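Local coordinates for protein ubiquitin-conjugating enzyme E2 U (Homo sapiens, PDB 1YRV) that catalyses the covalent attachment of ubiquitin to other proteins, accepting it from the E1 enzyme as a thioester, at residues E50-L62 with L70-Y82. Sequence-based numbering, arbitrary orientation.
Sequences EDMMEWEVEIEGL and LVFQLTIHFTSEY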
ATOM      1  N   GLU A  50      -7.898  -3.469  17.864  1.00 61.88           N
ATOM      2  CA  GLU A  50      -7.743  -2.552  18.988  1.00 62.60           C
ATOM      3  C   GLU A  50      -6.308  -2.048  19.072  1.00 60.71           C
ATOM      4  O   GLU A  50      -6.025  -0.952  19.553  1.00 58.64           O
ATOM      5  CB  GLU A  50      -8.144  -3.266  20.270  1.00 64.98           C
ATOM      6  CG  GLU A  50      -9.272  -2.551  20.987  1.00 70.93           C
ATOM      7  CD  GLU A  50     -10.289  -1.936  20.028  1.00 73.92           C
ATOM      8  OE1 GLU A  50     -11.353  -2.562  19.771  1.00 74.35           O
ATOM      9  OE2 GLU A  50     -10.001  -0.822  19.527  1.00 76.60           O
ATOM     10  N   ASP A  51      -5.413  -2.894  18.587  1.00 59.46           N
ATOM     11  CA  ASP A  51      -3.984  -2.624  18.520  1.00 57.09           C
ATOM     12  C   ASP A  51      -3.660  -1.373  17.709  1.00 54.85           C
ATOM     13  O   ASP A  51      -2.708  -0.632  18.001  1.00 52.75           O
ATOM     14  CB  ASP A  51      -3.299  -3.779  17.801  1.00 57.92           C
ATOM     15  CG  ASP A  51      -2.459  -4.577  18.712  1.00 62.40           C
ATOM     16  OD1 ASP A  51      -1.704  -5.464  18.234  1.00 62.59           O
ATOM     17  OD2 ASP A  51      -2.565  -4.311  19.935  1.00 66.88           O
ATOM     18  N   MET A  52      -4.448  -1.209  16.658  1.00 50.78           N
ATOM     19  CA  MET A  52      -4.293  -0.165  15.685  1.00 50.58           C
ATOM     20  C   MET A  52      -3.118  -0.546  14.818  1.00 48.45           C
ATOM     21  O   MET A  52      -2.566   0.273  14.084  1.00 47.50           O
ATOM     22  CB  MET A  52      -4.079   1.192  16.327  1.00 52.43           C
ATOM     23  CG  MET A  52      -5.382   1.831  16.720  1.00 53.81           C
ATOM     24  SD  MET A  52      -5.153   3.597  16.875  1.00 59.18           S
ATOM     25  CE  MET A  52      -5.587   4.109  15.284  1.00 52.71           C
ATOM     26  N   MET A  53      -2.774  -1.823  14.896  1.00 45.81           N
ATOM     27  CA  MET A  53      -1.670  -2.392  14.150  1.00 48.42           C
ATOM     28  C   MET A  53      -2.105  -2.996  12.824  1.00 48.98           C
ATOM     29  O   MET A  53      -1.307  -3.090  11.888  1.00 50.11           O
ATOM     30  CB  MET A  53      -1.012  -3.502  14.964  1.00 48.96           C
ATOM     31  CG  MET A  53      -0.320  -3.048  16.239  1.00 50.54           C
ATOM     32  SD  MET A  53       1.282  -2.192  16.072  1.00 50.72           S
ATOM     33  CE  MET A  53       0.839  -0.557  16.539  1.00 45.73           C
ATOM     34  N   GLU A  54      -3.362  -3.418  12.760  1.00 48.94           N
ATOM     35  CA  GLU A  54      -3.879  -4.064  11.579  1.00 49.64           C
ATOM     36  C   GLU A  54      -4.846  -3.143  10.878  1.00 48.42           C
ATOM     37  O   GLU A  54      -5.795  -2.653  11.492  1.00 46.34           O
ATOM     38  CB  GLU A  54      -4.576  -5.379  11.958  1.00 53.55           C
ATOM     39  CG  GLU A  54      -3.690  -6.425  12.648  1.00 57.39           C
ATOM     40  CD  GLU A  54      -2.410  -6.707  11.863  1.00 63.19           C
ATOM     41  OE1 GLU A  54      -2.461  -6.711  10.603  1.00 67.98           O
ATOM     42  OE2 GLU A  54      -1.344  -6.945  12.488  1.00 64.24           O
ATOM     43  N   TRP A  55      -4.596  -2.900   9.586  1.00 48.06           N
ATOM     44  CA  TRP A  55      -5.457  -2.006   8.789  1.00 46.44           C
ATOM     45  C   TRP A  55      -5.991  -2.588   7.505  1.00 46.98           C
ATOM     46  O   TRP A  55      -5.358  -3.424   6.867  1.00 47.27           O
ATOM     47  CB  TRP A  55      -4.704  -0.745   8.376  1.00 44.28           C
ATOM     48  CG  TRP A  55      -4.253   0.028   9.507  1.00 43.22           C
ATOM     49  CD1 TRP A  55      -3.268  -0.307  10.375  1.00 39.70           C
ATOM     50  CD2 TRP A  55      -4.847   1.237   9.997  1.00 41.32           C
ATOM     51  NE1 TRP A  55      -3.216   0.619  11.389  1.00 40.27           N
ATOM     52  CE2 TRP A  55      -4.167   1.571  11.178  1.00 39.51           C
ATOM     53  CE3 TRP A  55      -5.882   2.068   9.541  1.00 44.08           C
ATOM     54  CZ2 TRP A  55      -4.505   2.695  11.929  1.00 41.38           C
ATOM     55  CZ3 TRP A  55      -6.218   3.191  10.283  1.00 41.41           C
ATOM     56  CH2 TRP A  55      -5.520   3.498  11.473  1.00 42.80           C
ATOM     57  N   GLU A  56      -7.153  -2.093   7.111  1.00 47.74           N
ATOM     58  CA  GLU A  56      -7.752  -2.491   5.859  1.00 48.38           C
ATOM     59  C   GLU A  56      -7.839  -1.240   5.007  1.00 48.39           C
ATOM     60  O   GLU A  56      -8.471  -0.241   5.383  1.00 48.30           O
ATOM     61  CB  GLU A  56      -9.120  -3.096   6.088  1.00 50.16           C
ATOM     62  CG  GLU A  56      -9.048  -4.547   6.494  1.00 52.89           C
ATOM     63  CD  GLU A  56     -10.431  -5.161   6.659  1.00 55.55           C
ATOM     64  OE1 GLU A  56     -10.524  -6.343   7.059  1.00 57.15           O
ATOM     65  OE2 GLU A  56     -11.426  -4.451   6.389  1.00 56.72           O
ATOM     66  N   VAL A  57      -7.186  -1.287   3.856  1.00 47.93           N
ATOM     67  CA  VAL A  57      -7.178  -0.120   3.010  1.00 48.78           C
ATOM     68  C   VAL A  57      -7.569  -0.344   1.555  1.00 48.78           C
ATOM     69  O   VAL A  57      -7.363  -1.412   0.986  1.00 46.40           O
ATOM     70  CB  VAL A  57      -5.787   0.577   3.021  1.00 49.70           C
ATOM     71  CG1 VAL A  57      -5.181   0.511   4.402  1.00 50.28           C
ATOM     72  CG2 VAL A  57      -4.868  -0.039   1.997  1.00 51.42           C
ATOM     73  N   GLU A  58      -8.129   0.711   0.978  1.00 50.23           N
ATOM     74  CA  GLU A  58      -8.548   0.775  -0.420  1.00 51.71           C
ATOM     75  C   GLU A  58      -8.020   2.070  -1.028  1.00 49.08           C
ATOM     76  O   GLU A  58      -8.311   3.172  -0.538  1.00 46.85           O
ATOM     77  CB  GLU A  58     -10.069   0.734  -0.519  1.00 55.15           C
ATOM     78  CG  GLU A  58     -10.616  -0.672  -0.363  1.00 63.21           C
ATOM     79  CD  GLU A  58     -12.041  -0.845  -0.926  1.00 68.09           C
ATOM     80  OE1 GLU A  58     -12.377  -0.191  -1.952  1.00 69.23           O
ATOM     81  OE2 GLU A  58     -12.807  -1.663  -0.352  1.00 70.16           O
ATOM     82  N   ILE A  59      -7.231   1.926  -2.085  1.00 47.95           N
ATOM     83  CA  ILE A  59      -6.660   3.078  -2.752  1.00 48.15           C
ATOM     84  C   ILE A  59      -7.070   3.096  -4.215  1.00 50.08           C
ATOM     85  O   ILE A  59      -6.833   2.132  -4.933  1.00 47.48           O
ATOM     86  CB  ILE A  59      -5.136   3.067  -2.679  1.00 46.54           C
ATOM     87  CG1 ILE A  59      -4.669   2.898  -1.238  1.00 47.04           C
ATOM     88  CG2 ILE A  59      -4.591   4.395  -3.187  1.00 47.55           C
ATOM     89  CD1 ILE A  59      -3.161   2.709  -1.113  1.00 44.66           C
ATOM     90  N   GLU A  60      -7.715   4.176  -4.648  1.00 52.80           N
ATOM     91  CA  GLU A  60      -8.147   4.261  -6.041  1.00 55.20           C
ATOM     92  C   GLU A  60      -6.956   4.442  -6.981  1.00 56.56           C
ATOM     93  O   GLU A  60      -5.938   5.059  -6.619  1.00 55.65           O
ATOM     94  CB  GLU A  60      -9.143   5.405  -6.228  1.00 55.47           C
ATOM     95  CG  GLU A  60     -10.490   5.147  -5.570  1.00 60.12           C
ATOM     96  CD  GLU A  60     -11.481   6.318  -5.734  1.00 62.69           C
ATOM     97  OE1 GLU A  60     -11.054   7.397  -6.225  1.00 63.31           O
ATOM     98  OE2 GLU A  60     -12.678   6.160  -5.360  1.00 62.75           O
ATOM     99  N   GLY A  61      -7.085   3.864  -8.176  1.00 57.91           N
ATOM    100  CA  GLY A  61      -6.035   3.951  -9.172  1.00 59.13           C
ATOM    101  C   GLY A  61      -5.718   5.395  -9.486  1.00 59.56           C
ATOM    102  O   GLY A  61      -6.609   6.219  -9.591  1.00 57.77           O
ATOM    103  N   LEU A  62      -4.443   5.714  -9.635  1.00 61.97           N
ATOM    104  CA  LEU A  62      -4.069   7.089  -9.920  1.00 64.59           C
ATOM    105  C   LEU A  62      -4.740   7.594 -11.196  1.00 67.47           C
ATOM    106  O   LEU A  62      -5.226   6.813 -12.037  1.00 68.23           O
ATOM    107  CB  LEU A  62      -2.556   7.201 -10.067  1.00 62.70           C
ATOM    108  CG  LEU A  62      -1.952   8.565  -9.797  1.00 60.18           C
ATOM    109  CD1 LEU A  62      -2.319   8.977  -8.412  1.00 58.19           C
ATOM    110  CD2 LEU A  62      -0.449   8.523  -9.987  1.00 59.59           C
ATOM    111  N   LEU A  70      -9.723   1.742 -11.155  1.00 60.66           N
ATOM    112  CA  LEU A  70      -9.504   0.544 -10.365  1.00 60.64           C
ATOM    113  C   LEU A  70      -9.253   0.882  -8.884  1.00 60.77           C
ATOM    114  O   LEU A  70      -9.072   2.053  -8.519  1.00 60.60           O
ATOM    115  CB  LEU A  70      -8.335  -0.236 -10.967  1.00 60.69           C
ATOM    116  CG  LEU A  70      -8.741  -0.853 -12.314  1.00 61.67           C
ATOM    117  CD1 LEU A  70      -7.539  -1.253 -13.165  1.00 61.06           C
ATOM    118  CD2 LEU A  70      -9.608  -2.048 -12.020  1.00 62.14           C
ATOM    119  N   VAL A  71      -9.231  -0.145  -8.038  1.00 59.63           N
ATOM    120  CA  VAL A  71      -9.032   0.054  -6.608  1.00 59.28           C
ATOM    121  C   VAL A  71      -8.105  -0.986  -5.992  1.00 57.95           C
ATOM    122  O   VAL A  71      -8.352  -2.180  -6.109  1.00 58.43           O
ATOM    123  CB  VAL A  71     -10.385   0.010  -5.864  1.00 60.09           C
ATOM    124  CG1 VAL A  71     -10.176   0.195  -4.368  1.00 62.18           C
ATOM    125  CG2 VAL A  71     -11.290   1.119  -6.391  1.00 61.93           C
ATOM    126  N   PHE A  72      -7.041  -0.535  -5.333  1.00 55.93           N
ATOM    127  CA  PHE A  72      -6.109  -1.458  -4.697  1.00 52.76           C
ATOM    128  C   PHE A  72      -6.626  -1.738  -3.289  1.00 52.65           C
ATOM    129  O   PHE A  72      -6.773  -0.824  -2.468  1.00 53.23           O
ATOM    130  CB  PHE A  72      -4.703  -0.851  -4.631  1.00 51.43           C
ATOM    131  CG  PHE A  72      -4.172  -0.353  -5.965  1.00 50.02           C
ATOM    132  CD1 PHE A  72      -3.844  -1.235  -6.993  1.00 49.81           C
ATOM    133  CD2 PHE A  72      -3.943   0.998  -6.169  1.00 48.64           C
ATOM    134  CE1 PHE A  72      -3.275  -0.766  -8.210  1.00 48.06           C
ATOM    135  CE2 PHE A  72      -3.376   1.469  -7.373  1.00 49.32           C
ATOM    136  CZ  PHE A  72      -3.045   0.579  -8.394  1.00 48.06           C
ATOM    137  N   GLN A  73      -6.955  -2.997  -3.030  1.00 52.10           N
ATOM    138  CA  GLN A  73      -7.437  -3.406  -1.711  1.00 52.73           C
ATOM    139  C   GLN A  73      -6.294  -4.114  -1.002  1.00 50.86           C
ATOM    140  O   GLN A  73      -5.887  -5.203  -1.394  1.00 48.88           O
ATOM    141  CB  GLN A  73      -8.620  -4.337  -1.847  1.00 54.49           C
ATOM    142  CG  GLN A  73      -9.832  -3.638  -2.364  1.00 59.06           C
ATOM    143  CD  GLN A  73     -10.890  -4.609  -2.763  1.00 62.08           C
ATOM    144  OE1 GLN A  73     -10.719  -5.346  -3.732  1.00 64.91           O
ATOM    145  NE2 GLN A  73     -11.993  -4.642  -2.010  1.00 65.04           N
ATOM    146  N   LEU A  74      -5.794  -3.486   0.055  1.00 49.81           N
ATOM    147  CA  LEU A  74      -4.651  -3.995   0.789  1.00 48.24           C
ATOM    148  C   LEU A  74      -4.898  -4.117   2.284  1.00 48.42           C
ATOM    149  O   LEU A  74      -5.922  -3.681   2.804  1.00 47.82           O
ATOM    150  CB  LEU A  74      -3.501  -3.006   0.593  1.00 48.47           C
ATOM    151  CG  LEU A  74      -3.256  -2.492  -0.814  1.00 49.71           C
ATOM    152  CD1 LEU A  74      -2.784  -1.045  -0.787  1.00 49.24           C
ATOM    153  CD2 LEU A  74      -2.258  -3.386  -1.488  1.00 49.21           C
ATOM    154  N   THR A  75      -3.945  -4.748   2.961  1.00 48.95           N
ATOM    155  CA  THR A  75      -3.962  -4.799   4.410  1.00 48.14           C
ATOM    156  C   THR A  75      -2.573  -4.274   4.767  1.00 48.83           C
ATOM    157  O   THR A  75      -1.577  -4.546   4.066  1.00 49.99           O
ATOM    158  CB  THR A  75      -4.129  -6.221   5.032  1.00 48.78           C
ATOM    159  OG1 THR A  75      -3.019  -7.036   4.662  1.00 47.72           O
ATOM    160  CG2 THR A  75      -5.411  -6.859   4.616  1.00 48.81           C
ATOM    161  N   ILE A  76      -2.500  -3.515   5.856  1.00 46.92           N
ATOM    162  CA  ILE A  76      -1.217  -2.969   6.307  1.00 44.16           C
ATOM    163  C   ILE A  76      -1.002  -3.400   7.761  1.00 43.05           C
ATOM    164  O   ILE A  76      -1.800  -3.070   8.644  1.00 46.14           O
ATOM    165  CB  ILE A  76      -1.206  -1.418   6.208  1.00 42.43           C
ATOM    166  CG1 ILE A  76      -1.464  -1.006   4.748  1.00 41.12           C
ATOM    167  CG2 ILE A  76       0.116  -0.856   6.730  1.00 37.62           C
ATOM    168  CD1 ILE A  76      -1.336   0.460   4.505  1.00 38.46           C
ATOM    169  N   HIS A  77       0.053  -4.167   7.988  0.50 40.09           N
ATOM    170  CA  HIS A  77       0.376  -4.631   9.311  0.50 36.81           C
ATOM    171  C   HIS A  77       1.580  -3.902   9.872  0.50 35.24           C
ATOM    172  O   HIS A  77       2.695  -4.042   9.386  0.50 32.65           O
ATOM    173  CB  HIS A  77       0.665  -6.120   9.285  0.50 35.83           C
ATOM    174  CG  HIS A  77       1.457  -6.590  10.462  0.50 38.81           C
ATOM    175  ND1 HIS A  77       0.942  -6.626  11.740  0.50 39.13           N
ATOM    176  CD2 HIS A  77       2.745  -6.999  10.563  0.50 39.29           C
ATOM    177  CE1 HIS A  77       1.877  -7.036  12.578  0.50 39.29           C
ATOM    178  NE2 HIS A  77       2.980  -7.268  11.890  0.50 39.38           N
ATOM    179  N   PHE A  78       1.317  -3.070  10.867  1.00 37.48           N
ATOM    180  CA  PHE A  78       2.366  -2.360  11.585  1.00 39.09           C
ATOM    181  C   PHE A  78       2.837  -3.254  12.740  1.00 41.04           C
ATOM    182  O   PHE A  78       2.143  -4.205  13.136  1.00 43.46           O
ATOM    183  CB  PHE A  78       1.832  -1.079  12.190  1.00 37.42           C
ATOM    184  CG  PHE A  78       1.505  -0.046  11.180  1.00 39.11           C
ATOM    185  CD1 PHE A  78       0.220   0.057  10.670  1.00 39.43           C
ATOM    186  CD2 PHE A  78       2.490   0.845  10.734  1.00 38.67           C
ATOM    187  CE1 PHE A  78      -0.084   1.034   9.729  1.00 40.21           C
ATOM    188  CE2 PHE A  78       2.203   1.832   9.784  1.00 39.59           C
ATOM    189  CZ  PHE A  78       0.919   1.943   9.276  1.00 39.60           C
ATOM    190  N   THR A  79       4.008  -2.938  13.271  1.00 40.35           N
ATOM    191  CA  THR A  79       4.580  -3.647  14.400  1.00 39.21           C
ATOM    192  C   THR A  79       4.862  -2.628  15.536  1.00 39.91           C
ATOM    193  O   THR A  79       4.911  -1.409  15.312  1.00 38.14           O
ATOM    194  CB  THR A  79       5.920  -4.259  14.034  1.00 38.80           C
ATOM    195  OG1 THR A  79       6.867  -3.198  13.818  1.00 40.03           O
ATOM    196  CG2 THR A  79       5.807  -5.119  12.787  1.00 38.93           C
ATOM    197  N   SER A  80       5.093  -3.152  16.735  1.00 40.83           N
ATOM    198  CA  SER A  80       5.384  -2.343  17.904  1.00 43.23           C
ATOM    199  C   SER A  80       6.673  -1.552  17.699  1.00 42.31           C
ATOM    200  O   SER A  80       7.031  -0.713  18.511  1.00 44.04           O
ATOM    201  CB  SER A  80       5.470  -3.244  19.154  1.00 42.56           C
ATOM    202  OG  SER A  80       6.410  -4.299  18.918  1.00 47.09           O
ATOM    203  N   GLU A  81       7.361  -1.798  16.591  1.00 45.30           N
ATOM    204  CA  GLU A  81       8.605  -1.074  16.282  1.00 46.20           C
ATOM    205  C   GLU A  81       8.263   0.136  15.419  1.00 44.72           C
ATOM    206  O   GLU A  81       9.110   0.979  15.186  1.00 43.29           O
ATOM    207  CB  GLU A  81       9.554  -1.968  15.477  1.00 51.12           C
ATOM    208  CG  GLU A  81       9.578  -3.379  15.975  1.00 58.32           C
ATOM    209  CD  GLU A  81      10.055  -3.422  17.378  1.00 62.37           C
ATOM    210  OE1 GLU A  81      11.209  -2.962  17.561  1.00 65.67           O
ATOM    211  OE2 GLU A  81       9.289  -3.882  18.271  1.00 60.12           O
ATOM    212  N   TYR A  82       7.011   0.234  14.988  1.00 44.60           N
ATOM    213  CA  TYR A  82       6.635   1.301  14.098  1.00 43.74           C
ATOM    214  C   TYR A  82       7.223   2.648  14.317  1.00 45.74           C
ATOM    215  O   TYR A  82       7.278   3.191  15.433  1.00 44.54           O
ATOM    216  CB  TYR A  82       5.136   1.502  13.970  1.00 42.80           C
ATOM    217  CG  TYR A  82       4.787   2.735  13.149  1.00 41.43           C
ATOM    218  CD1 TYR A  82       5.262   2.893  11.853  1.00 43.33           C
ATOM    219  CD2 TYR A  82       3.972   3.730  13.664  1.00 45.54           C
ATOM    220  CE1 TYR A  82       4.931   4.003  11.080  1.00 41.43           C
ATOM    221  CE2 TYR A  82       3.629   4.851  12.899  1.00 46.03           C
ATOM    222  CZ  TYR A  82       4.116   4.972  11.599  1.00 45.20           C
ATOM    223  OH  TYR A  82       3.727   6.060  10.852  1.00 47.36           O
TER
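Val-57 and Leu-74, Trp-55 and Ile-76, and Ile-59 and Phe-72 are the hydrogen-bonded pairs that join strand 54-60 to strand 71-77 as the central antiparallel hairpin of the ubiquitin-conjugating (UBC) fold. Phe-78 N to Met-53 O (2.8 Å) and Gly-61 N to Leu-70 O (2.7 Å) extend the run at its two ends.

The polar face carries Glu-54, Glu-56, Glu-58 and Glu-60. Bent at chi2 (-52°), Glu-54 folds back so that its carboxylate lies nearly coplanar with the His-77 ring, 10° apart, with OE2 at the ring edge facing ND1; the modelled 2.4 Å between Glu-54 OE2 and His-77 ND1 is shorter than a normal hydrogen bond, and its exact length is doubtful. Glu-58 and Gln-73 run side by side, their CG atoms 3.7 Å apart.

On the apolar face, Val-57 lodges between two neighbours: CG2 meets Leu-74 CB at 3.6 Å, while CG1 meets Ile-76 CD1 at 3.8 Å. Trp-55 CD1 reaches the edge of the Phe-78 ring, 3.5 Å from CE1, and Trp-55 NE1 donates to Met-52 O.

Helix 124-135 meets that face, Leu-124 touching Trp-55 and Leu-131 touching Ile-59, while Leu-28 of helix 23-38 touches Met-53 and Phe-78 at the end of the hairpin. Strand 43-47 flanks 54-60, and strand 88-91 flanks 71-77.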